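Local coordinates for Glyco_hydro_cc domain-containing protein (PDB 6UBC), which probably binds beta-1,3-glucan oligosaccharides through a barrel fold of glycoside hydrolase family 128, at residues 209-214 and 422-427; 342-347 and 370-375; 388-393 and 429-434. All coordinates share one frame; numbering follows the deposited sequence.

Contact 1: residues 209-214 and 422-427; sequences DDPLSF and DMISNG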
ATOM      1  N   ASP A 209      10.098   8.195  -0.438  1.00 25.67           N
ATOM      2  CA  ASP A 209      10.464   9.360  -1.293  1.00 25.60           C
ATOM      3  C   ASP A 209      11.783   9.171  -2.023  1.00 26.44           C
ATOM      4  O   ASP A 209      11.874   9.603  -3.176  1.00 27.47           O
ATOM      5  CB  ASP A 209      10.552  10.595  -0.395  1.00 26.27           C
ATOM      6  CG  ASP A 209       9.191  10.946   0.202  1.00 27.46           C
ATOM      7  OD1 ASP A 209       8.203  11.201  -0.563  1.00 25.53           O
ATOM      8  OD2 ASP A 209       9.111  11.015   1.450  1.00 26.81           O
ATOM      9  N   ASP A 210      12.729   8.471  -1.434  1.00 25.03           N
ATOM     10  CA  ASP A 210      14.066   8.319  -2.053  1.00 29.97           C
ATOM     11  C   ASP A 210      13.944   7.693  -3.432  1.00 28.70           C
ATOM     12  O   ASP A 210      14.699   8.061  -4.326  1.00 26.99           O
ATOM     13  CB  ASP A 210      14.985   7.515  -1.151  1.00 32.06           C
ATOM     14  CG  ASP A 210      15.455   8.303   0.057  1.00 39.92           C
ATOM     15  OD1 ASP A 210      15.167   9.510   0.133  1.00 36.10           O
ATOM     16  OD2 ASP A 210      16.143   7.696   0.890  1.00 39.36           O
ATOM     17  N   PRO A 211      13.037   6.718  -3.669  1.00 27.86           N
ATOM     18  CA  PRO A 211      12.955   6.117  -5.001  1.00 27.31           C
ATOM     19  C   PRO A 211      12.414   7.005  -6.126  1.00 26.54           C
ATOM     20  O   PRO A 211      12.669   6.683  -7.310  1.00 26.16           O
ATOM     21  CB  PRO A 211      12.037   4.890  -4.817  1.00 26.36           C
ATOM     22  CG  PRO A 211      12.148   4.571  -3.327  1.00 26.59           C
ATOM     23  CD  PRO A 211      12.271   5.947  -2.669  1.00 26.17           C
ATOM     24  N   LEU A 212      11.735   8.107  -5.797  1.00 26.48           N
ATOM     25  CA  LEU A 212      10.929   8.808  -6.825  1.00 26.83           C
ATOM     26  C   LEU A 212      11.810   9.309  -7.966  1.00 27.64           C
ATOM     27  O   LEU A 212      11.418   9.170  -9.133  1.00 27.88           O
ATOM     28  CB  LEU A 212      10.155   9.998  -6.234  1.00 28.95           C
ATOM     29  CG  LEU A 212       9.050   9.644  -5.245  1.00 30.69           C
ATOM     30  CD1 LEU A 212       8.441  10.920  -4.716  1.00 30.81           C
ATOM     31  CD2 LEU A 212       8.019   8.732  -5.873  1.00 31.55           C
ATOM     32  N   SER A 213      12.938   9.942  -7.646  1.00 26.79           N
ATOM     33  CA  SER A 213      13.808  10.566  -8.663  1.00 27.48           C
ATOM     34  C   SER A 213      14.215   9.462  -9.650  1.00 27.56           C
ATOM     35  O   SER A 213      14.463   9.779 -10.827  1.00 28.18           O
ATOM     36  CB  SER A 213      14.950  11.308  -8.097  1.00 30.03           C
ATOM     37  OG  SER A 213      15.756  10.454  -7.329  1.00 33.03           O
ATOM     38  N   PHE A 214      14.322   8.217  -9.194  1.00 25.55           N
ATOM     39  CA  PHE A 214      14.790   7.075 -10.024  1.00 24.81           C
ATOM     40  C   PHE A 214      13.667   6.504 -10.871  1.00 26.14           C
ATOM     41  O   PHE A 214      13.956   6.077 -12.024  1.00 25.59           O
ATOM     42  CB  PHE A 214      15.415   5.944  -9.221  1.00 24.50           C
ATOM     43  CG  PHE A 214      16.702   6.304  -8.540  1.00 24.88           C
ATOM     44  CD1 PHE A 214      17.920   6.241  -9.199  1.00 25.55           C
ATOM     45  CD2 PHE A 214      16.687   6.715  -7.211  1.00 26.10           C
ATOM     46  CE1 PHE A 214      19.102   6.571  -8.530  1.00 26.43           C
ATOM     47  CE2 PHE A 214      17.876   7.043  -6.546  1.00 26.73           C
ATOM     48  CZ  PHE A 214      19.082   6.980  -7.205  1.00 25.96           C
ATOM     49  N   ASP A 422      16.462  -3.884  -0.205  1.00 24.22           N
ATOM     50  CA  ASP A 422      16.553  -2.402  -0.256  1.00 23.62           C
ATOM     51  C   ASP A 422      16.550  -1.939  -1.726  1.00 24.57           C
ATOM     52  O   ASP A 422      17.306  -2.513  -2.533  1.00 23.53           O
ATOM     53  CB  ASP A 422      17.808  -1.863   0.446  1.00 26.96           C
ATOM     54  CG  ASP A 422      17.849  -1.886   1.967  1.00 30.90           C
ATOM     55  OD1 ASP A 422      16.813  -2.039   2.567  1.00 37.47           O
ATOM     56  OD2 ASP A 422      18.973  -1.808   2.500  1.00 35.40           O
ATOM     57  N   MET A 423      15.688  -0.973  -2.057  1.00 24.21           N
ATOM     58  CA  MET A 423      15.655  -0.379  -3.414  1.00 24.68           C
ATOM     59  C   MET A 423      16.788   0.644  -3.551  1.00 26.41           C
ATOM     60  O   MET A 423      17.278   0.803  -4.669  1.00 23.16           O
ATOM     61  CB  MET A 423      14.293   0.284  -3.643  1.00 24.90           C
ATOM     62  CG  MET A 423      14.185   1.071  -4.972  1.00 27.25           C
ATOM     63  SD  MET A 423      12.383   1.392  -5.207  1.00 29.42           S
ATOM     64  CE  MET A 423      11.922  -0.110  -6.056  1.00 27.07           C
ATOM     65  N   ILE A 424      17.083   1.378  -2.470  1.00 25.87           N
ATOM     66  CA  ILE A 424      18.096   2.474  -2.423  1.00 29.25           C
ATOM     67  C   ILE A 424      19.145   2.127  -1.369  1.00 28.45           C
ATOM     68  O   ILE A 424      18.786   1.659  -0.253  1.00 28.26           O
ATOM     69  CB  ILE A 424      17.445   3.850  -2.171  1.00 30.27           C
ATOM     70  CG1 ILE A 424      16.285   4.187  -3.120  1.00 33.68           C
ATOM     71  CG2 ILE A 424      18.529   4.929  -2.191  1.00 32.79           C
ATOM     72  CD1 ILE A 424      16.690   4.384  -4.576  1.00 34.26           C
ATOM     73  N   SER A 425      20.415   2.334  -1.686  1.00 28.26           N
ATOM     74  CA  SER A 425      21.523   2.084  -0.749  1.00 30.26           C
ATOM     75  C   SER A 425      22.622   3.128  -1.003  1.00 31.67           C
ATOM     76  O   SER A 425      23.051   3.303  -2.167  1.00 28.40           O
ATOM     77  CB  SER A 425      21.989   0.705  -0.907  1.00 33.09           C
ATOM     78  OG  SER A 425      23.038   0.479   0.020  1.00 38.82           O
ATOM     79  N   ASN A 426      22.923   3.935   0.009  1.00 33.96           N
ATOM     80  CA  ASN A 426      23.886   5.066  -0.118  1.00 38.08           C
ATOM     81  C   ASN A 426      23.541   5.914  -1.364  1.00 35.32           C
ATOM     82  O   ASN A 426      24.454   6.215  -2.117  1.00 34.56           O
ATOM     83  CB  ASN A 426      25.331   4.558  -0.123  1.00 42.89           C
ATOM     84  CG  ASN A 426      25.683   3.830   1.160  1.00 51.57           C
ATOM     85  OD1 ASN A 426      26.247   2.744   1.112  1.00 62.40           O
ATOM     86  ND2 ASN A 426      25.310   4.379   2.309  1.00 46.59           N
ATOM     87  N   GLY A 427      22.270   6.267  -1.539  1.00 30.31           N
ATOM     88  CA  GLY A 427      21.811   7.180  -2.586  1.00 33.35           C
ATOM     89  C   GLY A 427      21.852   6.533  -3.964  1.00 31.37           C
ATOM     90  O   GLY A 427      21.661   7.253  -4.962  1.00 31.37           O
TER

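Contact 2: residues 342-347 and 370-375; sequences HINKNS and EFACVD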
ATOM      1  N   HIS A 342      -1.153  -5.886   1.753  1.00 20.93           N
ATOM      2  CA  HIS A 342       0.308  -6.041   1.938  1.00 20.79           C
ATOM      3  C   HIS A 342       0.572  -7.494   1.588  1.00 21.89           C
ATOM      4  O   HIS A 342      -0.018  -8.389   2.215  1.00 22.92           O
ATOM      5  CB  HIS A 342       0.692  -5.689   3.395  1.00 22.33           C
ATOM      6  CG  HIS A 342       0.742  -4.218   3.593  1.00 21.98           C
ATOM      7  ND1 HIS A 342       1.147  -3.667   4.773  1.00 21.66           N
ATOM      8  CD2 HIS A 342       0.397  -3.224   2.764  1.00 20.53           C
ATOM      9  CE1 HIS A 342       1.026  -2.369   4.655  1.00 21.22           C
ATOM     10  NE2 HIS A 342       0.558  -2.035   3.428  1.00 21.33           N
ATOM     11  N   ILE A 343       1.441  -7.711   0.602  1.00 21.35           N
ATOM     12  CA  ILE A 343       1.761  -9.086   0.176  1.00 21.38           C
ATOM     13  C   ILE A 343       3.214  -9.371   0.520  1.00 22.22           C
ATOM     14  O   ILE A 343       4.109  -8.730  -0.064  1.00 22.51           O
ATOM     15  CB  ILE A 343       1.444  -9.261  -1.302  1.00 21.28           C
ATOM     16  CG1 ILE A 343      -0.054  -9.058  -1.540  1.00 23.11           C
ATOM     17  CG2 ILE A 343       1.840 -10.634  -1.794  1.00 22.27           C
ATOM     18  CD1 ILE A 343      -0.470  -9.262  -2.996  1.00 23.88           C
ATOM     19  N   ASN A 344       3.407 -10.302   1.440  1.00 22.47           N
ATOM     20  CA  ASN A 344       4.770 -10.716   1.882  1.00 22.91           C
ATOM     21  C   ASN A 344       4.796 -12.227   1.669  1.00 23.20           C
ATOM     22  O   ASN A 344       4.334 -12.942   2.560  1.00 24.06           O
ATOM     23  CB  ASN A 344       5.039 -10.270   3.316  1.00 23.89           C
ATOM     24  CG  ASN A 344       5.068  -8.745   3.364  1.00 26.65           C
ATOM     25  OD1 ASN A 344       5.965  -8.154   2.795  1.00 26.38           O
ATOM     26  ND2 ASN A 344       4.180  -8.149   4.151  1.00 30.13           N
ATOM     27  N   LYS A 345       5.260 -12.619   0.488  1.00 23.03           N
ATOM     28  CA  LYS A 345       5.198 -14.011   0.026  1.00 23.02           C
ATOM     29  C   LYS A 345       6.468 -14.309  -0.749  1.00 23.57           C
ATOM     30  O   LYS A 345       7.180 -13.379  -1.072  1.00 24.34           O
ATOM     31  CB  LYS A 345       3.947 -14.202  -0.821  1.00 24.43           C
ATOM     32  CG  LYS A 345       2.615 -14.079  -0.083  1.00 24.77           C
ATOM     33  CD  LYS A 345       2.365 -15.112   1.017  1.00 23.96           C
ATOM     34  CE  LYS A 345       0.946 -14.962   1.483  1.00 25.10           C
ATOM     35  NZ  LYS A 345       0.589 -15.919   2.546  1.00 26.31           N
ATOM     36  N   ASN A 346       6.761 -15.599  -1.011  1.00 24.04           N
ATOM     37  CA  ASN A 346       7.953 -15.919  -1.796  1.00 25.53           C
ATOM     38  C   ASN A 346       7.608 -16.750  -3.019  1.00 27.94           C
ATOM     39  O   ASN A 346       8.551 -17.261  -3.625  1.00 26.33           O
ATOM     40  CB  ASN A 346       9.029 -16.618  -0.980  1.00 27.86           C
ATOM     41  CG  ASN A 346       8.687 -18.041  -0.603  1.00 27.49           C
ATOM     42  OD1 ASN A 346       7.564 -18.496  -0.809  1.00 28.95           O
ATOM     43  ND2 ASN A 346       9.645 -18.726  -0.011  1.00 29.51           N
ATOM     44  N   SER A 347       6.359 -16.776  -3.426  1.00 26.54           N
ATOM     45  CA  SER A 347       5.867 -17.555  -4.581  1.00 28.83           C
ATOM     46  C   SER A 347       4.577 -16.912  -5.102  1.00 29.23           C
ATOM     47  O   SER A 347       3.842 -16.229  -4.326  1.00 26.79           O
ATOM     48  CB  SER A 347       5.670 -19.011  -4.202  1.00 30.78           C
ATOM     49  OG  SER A 347       4.490 -19.221  -3.494  1.00 32.99           O
ATOM     50  N   GLU A 370       2.068  -2.403  -0.398  1.00 21.42           N
ATOM     51  CA  GLU A 370       3.436  -2.859  -0.047  1.00 21.52           C
ATOM     52  C   GLU A 370       3.541  -4.291  -0.526  1.00 22.17           C
ATOM     53  O   GLU A 370       2.651  -5.099  -0.166  1.00 21.17           O
ATOM     54  CB  GLU A 370       3.696  -2.824   1.460  1.00 22.23           C
ATOM     55  CG  GLU A 370       3.734  -1.459   2.067  1.00 22.44           C
ATOM     56  CD  GLU A 370       3.864  -1.383   3.559  1.00 25.58           C
ATOM     57  OE1 GLU A 370       4.164  -2.436   4.205  1.00 24.52           O
ATOM     58  OE2 GLU A 370       3.634  -0.252   4.107  1.00 23.98           O
ATOM     59  N   PHE A 371       4.519  -4.630  -1.330  1.00 22.90           N
ATOM     60  CA  PHE A 371       4.887  -6.050  -1.487  1.00 22.48           C
ATOM     61  C   PHE A 371       6.369  -6.250  -1.274  1.00 22.29           C
ATOM     62  O   PHE A 371       7.148  -5.318  -1.464  1.00 23.24           O
ATOM     63  CB  PHE A 371       4.520  -6.600  -2.853  1.00 23.03           C
ATOM     64  CG  PHE A 371       5.275  -6.092  -4.044  1.00 23.52           C
ATOM     65  CD1 PHE A 371       6.475  -6.680  -4.416  1.00 23.89           C
ATOM     66  CD2 PHE A 371       4.798  -5.018  -4.776  1.00 22.06           C
ATOM     67  CE1 PHE A 371       7.180  -6.180  -5.501  1.00 25.25           C
ATOM     68  CE2 PHE A 371       5.526  -4.487  -5.822  1.00 22.83           C
ATOM     69  CZ  PHE A 371       6.703  -5.092  -6.187  1.00 23.73           C
ATOM     70  N   ALA A 372       6.697  -7.444  -0.809  1.00 22.44           N
ATOM     71  CA  ALA A 372       8.082  -7.866  -0.539  1.00 23.82           C
ATOM     72  C   ALA A 372       8.219  -9.361  -0.657  1.00 22.14           C
ATOM     73  O   ALA A 372       7.264 -10.059  -0.352  1.00 24.24           O
ATOM     74  CB  ALA A 372       8.547  -7.360   0.791  1.00 23.89           C
ATOM     75  N   CYS A 373       9.420  -9.824  -1.031  1.00 22.93           N
ATOM     76  CA  CYS A 373       9.774 -11.260  -1.047  1.00 23.55           C
ATOM     77  C   CYS A 373      10.031 -11.688   0.398  1.00 24.49           C
ATOM     78  O   CYS A 373      11.083 -11.306   0.973  1.00 25.04           O
ATOM     79  CB  CYS A 373      10.982 -11.515  -1.921  1.00 25.99           C
ATOM     80  SG  CYS A 373      11.242 -13.268  -2.317  1.00 26.97           S
ATOM     81  N   VAL A 374       9.149 -12.486   0.954  1.00 24.92           N
ATOM     82  CA  VAL A 374       9.238 -13.013   2.337  1.00 22.70           C
ATOM     83  C   VAL A 374       8.726 -14.447   2.311  1.00 25.13           C
ATOM     84  O   VAL A 374       7.611 -14.676   1.831  1.00 22.93           O
ATOM     85  CB  VAL A 374       8.427 -12.175   3.327  1.00 23.08           C
ATOM     86  CG1 VAL A 374       8.474 -12.721   4.727  1.00 24.77           C
ATOM     87  CG2 VAL A 374       8.798 -10.711   3.322  1.00 23.30           C
ATOM     88  N   ASP A 375       9.454 -15.360   2.937  1.00 25.37           N
ATOM     89  CA  ASP A 375       8.941 -16.733   3.179  1.00 28.01           C
ATOM     90  C   ASP A 375       8.113 -16.713   4.456  1.00 28.13           C
ATOM     91  O   ASP A 375       8.681 -16.636   5.554  1.00 29.10           O
ATOM     92  CB  ASP A 375      10.112 -17.708   3.176  1.00 29.13           C
ATOM     93  CG  ASP A 375       9.630 -19.114   3.433  1.00 32.30           C
ATOM     94  OD1 ASP A 375       8.419 -19.300   3.580  1.00 33.25           O
ATOM     95  OD2 ASP A 375      10.493 -19.978   3.515  1.00 35.21           O
TER
HETATM   96  O   HOH W   1       0.684   0.871   3.362  1.00 24.08           O
HETATM   97  O   HOH W   2       4.069  -5.220   4.390  1.00 28.70           O
HETATM   98  O   HOH W   3       6.696 -19.924   1.546  1.00 45.49           O
HETATM   99  O   HOH W   4       9.210 -21.681   0.804  1.00 52.08           O

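Contact 3: residues 388-393 and 429-434; sequences EINTFI and LTESGQ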
ATOM      1  N   GLU A 388      16.757 -15.158  -6.427  1.00 28.08           N
ATOM      2  CA  GLU A 388      15.338 -15.456  -6.118  1.00 27.96           C
ATOM      3  C   GLU A 388      14.564 -14.146  -6.043  1.00 25.45           C
ATOM      4  O   GLU A 388      13.394 -14.142  -6.500  1.00 26.35           O
ATOM      5  CB  GLU A 388      15.287 -16.168  -4.750  1.00 31.61           C
ATOM      6  CG  GLU A 388      13.902 -16.486  -4.211  1.00 37.74           C
ATOM      7  CD  GLU A 388      13.843 -16.963  -2.739  1.00 44.59           C
ATOM      8  OE1 GLU A 388      14.904 -16.896  -2.050  1.00 51.24           O
ATOM      9  OE2 GLU A 388      12.736 -17.401  -2.263  1.00 44.14           O
ATOM     10  N   ILE A 389      15.138 -13.084  -5.436  1.00 23.90           N
ATOM     11  CA  ILE A 389      14.474 -11.750  -5.370  1.00 23.21           C
ATOM     12  C   ILE A 389      14.148 -11.236  -6.760  1.00 23.19           C
ATOM     13  O   ILE A 389      13.051 -10.760  -6.943  1.00 24.43           O
ATOM     14  CB  ILE A 389      15.315 -10.748  -4.556  1.00 23.68           C
ATOM     15  CG1 ILE A 389      15.163 -11.095  -3.072  1.00 25.02           C
ATOM     16  CG2 ILE A 389      14.968  -9.313  -4.842  1.00 24.71           C
ATOM     17  CD1 ILE A 389      16.231 -10.504  -2.156  1.00 24.92           C
ATOM     18  N   ASN A 390      15.109 -11.277  -7.664  1.00 23.99           N
ATOM     19  CA  ASN A 390      14.912 -10.780  -9.046  1.00 23.70           C
ATOM     20  C   ASN A 390      13.743 -11.531  -9.701  1.00 25.06           C
ATOM     21  O   ASN A 390      12.896 -10.890 -10.334  1.00 27.32           O
ATOM     22  CB  ASN A 390      16.171 -10.901  -9.889  1.00 23.84           C
ATOM     23  CG  ASN A 390      17.271  -9.977  -9.466  1.00 24.59           C
ATOM     24  OD1 ASN A 390      17.042  -8.936  -8.821  1.00 27.23           O
ATOM     25  ND2 ASN A 390      18.478 -10.363  -9.805  1.00 23.66           N
ATOM     26  N   THR A 391      13.723 -12.855  -9.575  1.00 25.56           N
ATOM     27  CA  THR A 391      12.662 -13.707 -10.166  1.00 27.65           C
ATOM     28  C   THR A 391      11.293 -13.326  -9.605  1.00 27.85           C
ATOM     29  O   THR A 391      10.310 -13.143 -10.387  1.00 27.71           O
ATOM     30  CB  THR A 391      12.931 -15.191  -9.965  1.00 28.69           C
ATOM     31  OG1 THR A 391      14.202 -15.466 -10.555  1.00 28.69           O
ATOM     32  CG2 THR A 391      11.811 -16.002 -10.550  1.00 29.88           C
ATOM     33  N   PHE A 392      11.262 -13.119  -8.304  1.00 27.66           N
ATOM     34  CA  PHE A 392      10.046 -12.693  -7.587  1.00 26.71           C
ATOM     35  C   PHE A 392       9.559 -11.361  -8.129  1.00 27.08           C
ATOM     36  O   PHE A 392       8.361 -11.259  -8.366  1.00 26.97           O
ATOM     37  CB  PHE A 392      10.294 -12.647  -6.085  1.00 25.63           C
ATOM     38  CG  PHE A 392       9.071 -12.283  -5.309  1.00 26.53           C
ATOM     39  CD1 PHE A 392       8.178 -13.265  -4.937  1.00 27.90           C
ATOM     40  CD2 PHE A 392       8.875 -10.973  -4.866  1.00 25.17           C
ATOM     41  CE1 PHE A 392       7.100 -12.955  -4.126  1.00 27.61           C
ATOM     42  CE2 PHE A 392       7.797 -10.654  -4.079  1.00 25.54           C
ATOM     43  CZ  PHE A 392       6.871 -11.642  -3.755  1.00 28.11           C
ATOM     44  N   ILE A 393      10.438 -10.364  -8.221  1.00 24.64           N
ATOM     45  CA  ILE A 393      10.015  -9.007  -8.656  1.00 25.48           C
ATOM     46  C   ILE A 393       9.470  -9.146 -10.087  1.00 26.24           C
ATOM     47  O   ILE A 393       8.410  -8.577 -10.384  1.00 25.23           O
ATOM     48  CB  ILE A 393      11.197  -8.007  -8.572  1.00 23.72           C
ATOM     49  CG1 ILE A 393      11.571  -7.664  -7.116  1.00 23.73           C
ATOM     50  CG2 ILE A 393      10.832  -6.768  -9.346  1.00 24.49           C
ATOM     51  CD1 ILE A 393      12.963  -7.069  -6.950  1.00 24.13           C
ATOM     52  N   LEU A 429      20.568   3.350  -6.753  1.00 24.19           N
ATOM     53  CA  LEU A 429      19.567   2.335  -7.117  1.00 24.19           C
ATOM     54  C   LEU A 429      20.224   0.971  -7.183  1.00 23.73           C
ATOM     55  O   LEU A 429      21.202   0.748  -7.928  1.00 23.80           O
ATOM     56  CB  LEU A 429      18.878   2.708  -8.435  1.00 23.47           C
ATOM     57  CG  LEU A 429      17.600   1.944  -8.712  1.00 24.22           C
ATOM     58  CD1 LEU A 429      16.494   2.369  -7.768  1.00 22.60           C
ATOM     59  CD2 LEU A 429      17.163   2.149 -10.146  1.00 25.27           C
ATOM     60  N   THR A 430      19.778   0.094  -6.283  1.00 23.13           N
ATOM     61  CA  THR A 430      20.359  -1.223  -6.062  1.00 23.22           C
ATOM     62  C   THR A 430      19.967  -2.150  -7.194  1.00 22.79           C
ATOM     63  O   THR A 430      19.066  -1.816  -8.000  1.00 23.76           O
ATOM     64  CB  THR A 430      19.895  -1.831  -4.736  1.00 24.33           C
ATOM     65  OG1 THR A 430      18.496  -2.101  -4.885  1.00 23.54           O
ATOM     66  CG2 THR A 430      20.188  -0.902  -3.570  1.00 25.83           C
ATOM     67  N   GLU A 431      20.536  -3.340  -7.224  1.00 23.27           N
ATOM     68  CA  GLU A 431      20.117  -4.354  -8.216  1.00 24.02           C
ATOM     69  C   GLU A 431      18.587  -4.586  -8.068  1.00 23.12           C
ATOM     70  O   GLU A 431      17.842  -4.732  -9.095  1.00 24.32           O
ATOM     71  CB  GLU A 431      20.906  -5.639  -7.980  1.00 25.80           C
ATOM     72  CG  GLU A 431      20.457  -6.740  -8.928  1.00 26.07           C
ATOM     73  CD  GLU A 431      21.383  -7.926  -8.994  1.00 29.03           C
ATOM     74  OE1 GLU A 431      22.454  -7.911  -8.359  1.00 28.43           O
ATOM     75  OE2 GLU A 431      21.035  -8.885  -9.669  1.00 28.92           O
ATOM     76  N   SER A 432      18.095  -4.788  -6.848  1.00 23.50           N
ATOM     77  CA  SER A 432      16.644  -5.025  -6.668  1.00 23.45           C
ATOM     78  C   SER A 432      15.854  -3.837  -7.195  1.00 23.11           C
ATOM     79  O   SER A 432      14.830  -4.073  -7.892  1.00 24.31           O
ATOM     80  CB  SER A 432      16.243  -5.350  -5.242  1.00 24.13           C
ATOM     81  OG  SER A 432      16.843  -6.564  -4.836  1.00 24.33           O
ATOM     82  N   GLY A 433      16.251  -2.614  -6.859  1.00 23.03           N
ATOM     83  CA  GLY A 433      15.609  -1.387  -7.376  1.00 22.44           C
ATOM     84  C   GLY A 433      15.560  -1.376  -8.904  1.00 23.27           C
ATOM     85  O   GLY A 433      14.484  -1.035  -9.529  1.00 24.34           O
ATOM     86  N   GLN A 434      16.685  -1.723  -9.523  1.00 22.15           N
ATOM     87  CA  GLN A 434      16.790  -1.789 -11.005  1.00 23.96           C
ATOM     88  C   GLN A 434      15.902  -2.892 -11.571  1.00 24.73           C
ATOM     89  O   GLN A 434      15.348  -2.675 -12.637  1.00 24.94           O
ATOM     90  CB  GLN A 434      18.249  -2.045 -11.374  1.00 23.72           C
ATOM     91  CG  GLN A 434      19.128  -0.892 -10.999  1.00 24.71           C
ATOM     92  CD  GLN A 434      20.582  -1.172 -11.318  1.00 27.60           C
ATOM     93  OE1 GLN A 434      20.903  -1.775 -12.360  1.00 27.23           O
ATOM     94  NE2 GLN A 434      21.445  -0.626 -10.453  1.00 25.61           N
TER

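Contact 1: residues 209-214 and 422-427
I424 lies between P211 and F214 and fills the join between two surface elements of a (beta/alpha)-barrel. The segment 209-214 follows the barrel strand 204-207 and turns into the short helix 212-215, while 422-427 enters a small beta-hairpin built from strands 424-425 and 428-429. The type I turn from D209 to L212 sets P211 beside the hairpin and turns F214 toward it. F214 is tied back by a backbone bond from its N to P211 O.

I424 buries the most surface here, and its terminal methyl does most of the touching. With CG1 beside its own backbone N (chi1 -52°) and a second bend beyond it, the chain carries I424 CD1 across to the phenyl ring of F214, 3.5 Å from F214 CE2 and equally close to F214 CD2. The methyl meets the ring obliquely, the two side chains arriving from opposite directions. I424 CG1 lies against the pyrrolidine of P211, 4.2 Å from P211 CG, and D210 CB lies 4.1 Å from I424 CG1.

Next to it along the chain, M423 reaches out extended as far as its sulfur, and P211 CB sits 3.5 Å from M423 SD. Proline and methionine both pack on V206 of strand 204-207, which ties this apolar cluster to the barrel wall. L429 of the second hairpin strand also touches F214, M423 and I424. At the outer end the hairpin turn meets the aromatic ring edge-on: G427 O lies in the plane of F214, 3.4 Å from F214 CZ.

Contact 2: residues 342-347 and 370-375
The imidazole of H342 carries the side chain of E370 over one face, the ring and carboxylate planes only 18° apart. E370 OE1 stands 3.1 Å above the ring plane, displaced toward the rim, and E370 CB makes a CH-pi contact 3.8 Å from the centroid of the H342 ring. At the ring edge, in plane, a water lies 2.9 Å from H342 NE2 and is also hydrogen-bonded to E370 OE2. H342 ND1 is bonded to E274, and E370 OE2 takes a bond from W225 NE1, so E274 and W225 fix the two stacked groups from outside. A second water accepts from N344 ND2 and donates to E370 OE1 at 2.8 Å. The amide oxygen of N344 meanwhile rests on a methyl, N344 OD1 to A372 CB 3.4 Å.

At the far end the N346 amide and D375 carboxylate run side by side in the same direction, their planes 25° apart. One water joins N346 OD1 and D375 OD1; another accepts from N346 ND2 and has only a weak bond to D375 OD2. D375 OD1 is also bonded to S377.

Parallel pairing from H342-E370 to K345-C373 sets the H342, N344, E370 and A372 side chains on one face. I343 N bonds to E370 O, and A372 N returns to I343 O at 3.0 Å, but K345 N to A372 O is weak. V374 N then reaches K345 O from 64° outside the carbonyl plane as the regular pairing ends; C373 is disulfide-bonded to C383. I343 and F371 point to the other face, where helix 386-402 covers both. Two parallel strands linked by helix 348-362 form a beta-alpha-beta unit of the (beta/alpha)-barrel; E370 lies on the seventh barrel strand, which bears a catalytic glutamate in active clan GH-A enzymes.

Contact 3: residues 388-393 and 429-434
N390 and E431 join two helices on the outside of the (beta/alpha)-barrel, 386-402 and 431-441, at the start of the latter. The polar link is one side-chain bond, N390 ND2 to E431 OE2, 3.0 Å long and nearly straight at 160°. The acceptor lies in the amide plane of N390, yet it is approached on its anti side, 34° out of the carboxylate plane, and the two side chains cross at about a right angle. E431 reaches this position with its chain extended beyond CG. The other end of the amide is held too: N390 OD1 is hydrogen-bonded to Q386 NE2 and T435 OG1, which is consistent with a fixed amide orientation.

One capping bond and one side-chain bond to the backbone shape the segment 429-434 itself. T430 is the N-cap residue of helix 431-441, its OG1 accepting from G433 N at 3.0 Å. Q434 folds back so that its NE2 donates to L429 O.

Van der Waals packing brings S432 against I389 and I393, two isoleucines one helical turn apart. I393 CD1 lies 4.1 Å from S432 CB, and 3.7 Å from S432 O. The serine hydroxyl is bonded to E420 O and Q386 NE2. Closest of the isoleucine contacts, the branch methyl I389 CG2 touches S432 OG at 3.3 Å.

In the fold
Contact 2 belongs to the barrel wall, mostly buried and held by backbone bonds, a histidine-carboxylate stack and bridging waters. Contacts 1 and 3 lie farther from the centre: the first is partly exposed and almost wholly apolar, whereas the third, more buried, combines a single amide-carboxylate bond with isoleucine-serine packing. They share the hairpin: contact 1 holds its first strand, contact 3 the end of its second and the helix start that follows. M423 O pairs with T430 N at 3.1 Å, and T430 OG1 lies 2.7 Å from D422 O. Contact 3 reaches contact 2 through F392, whose ring rests on the strands at A372, C373 and K345. Contacts 1 and 2 do not touch.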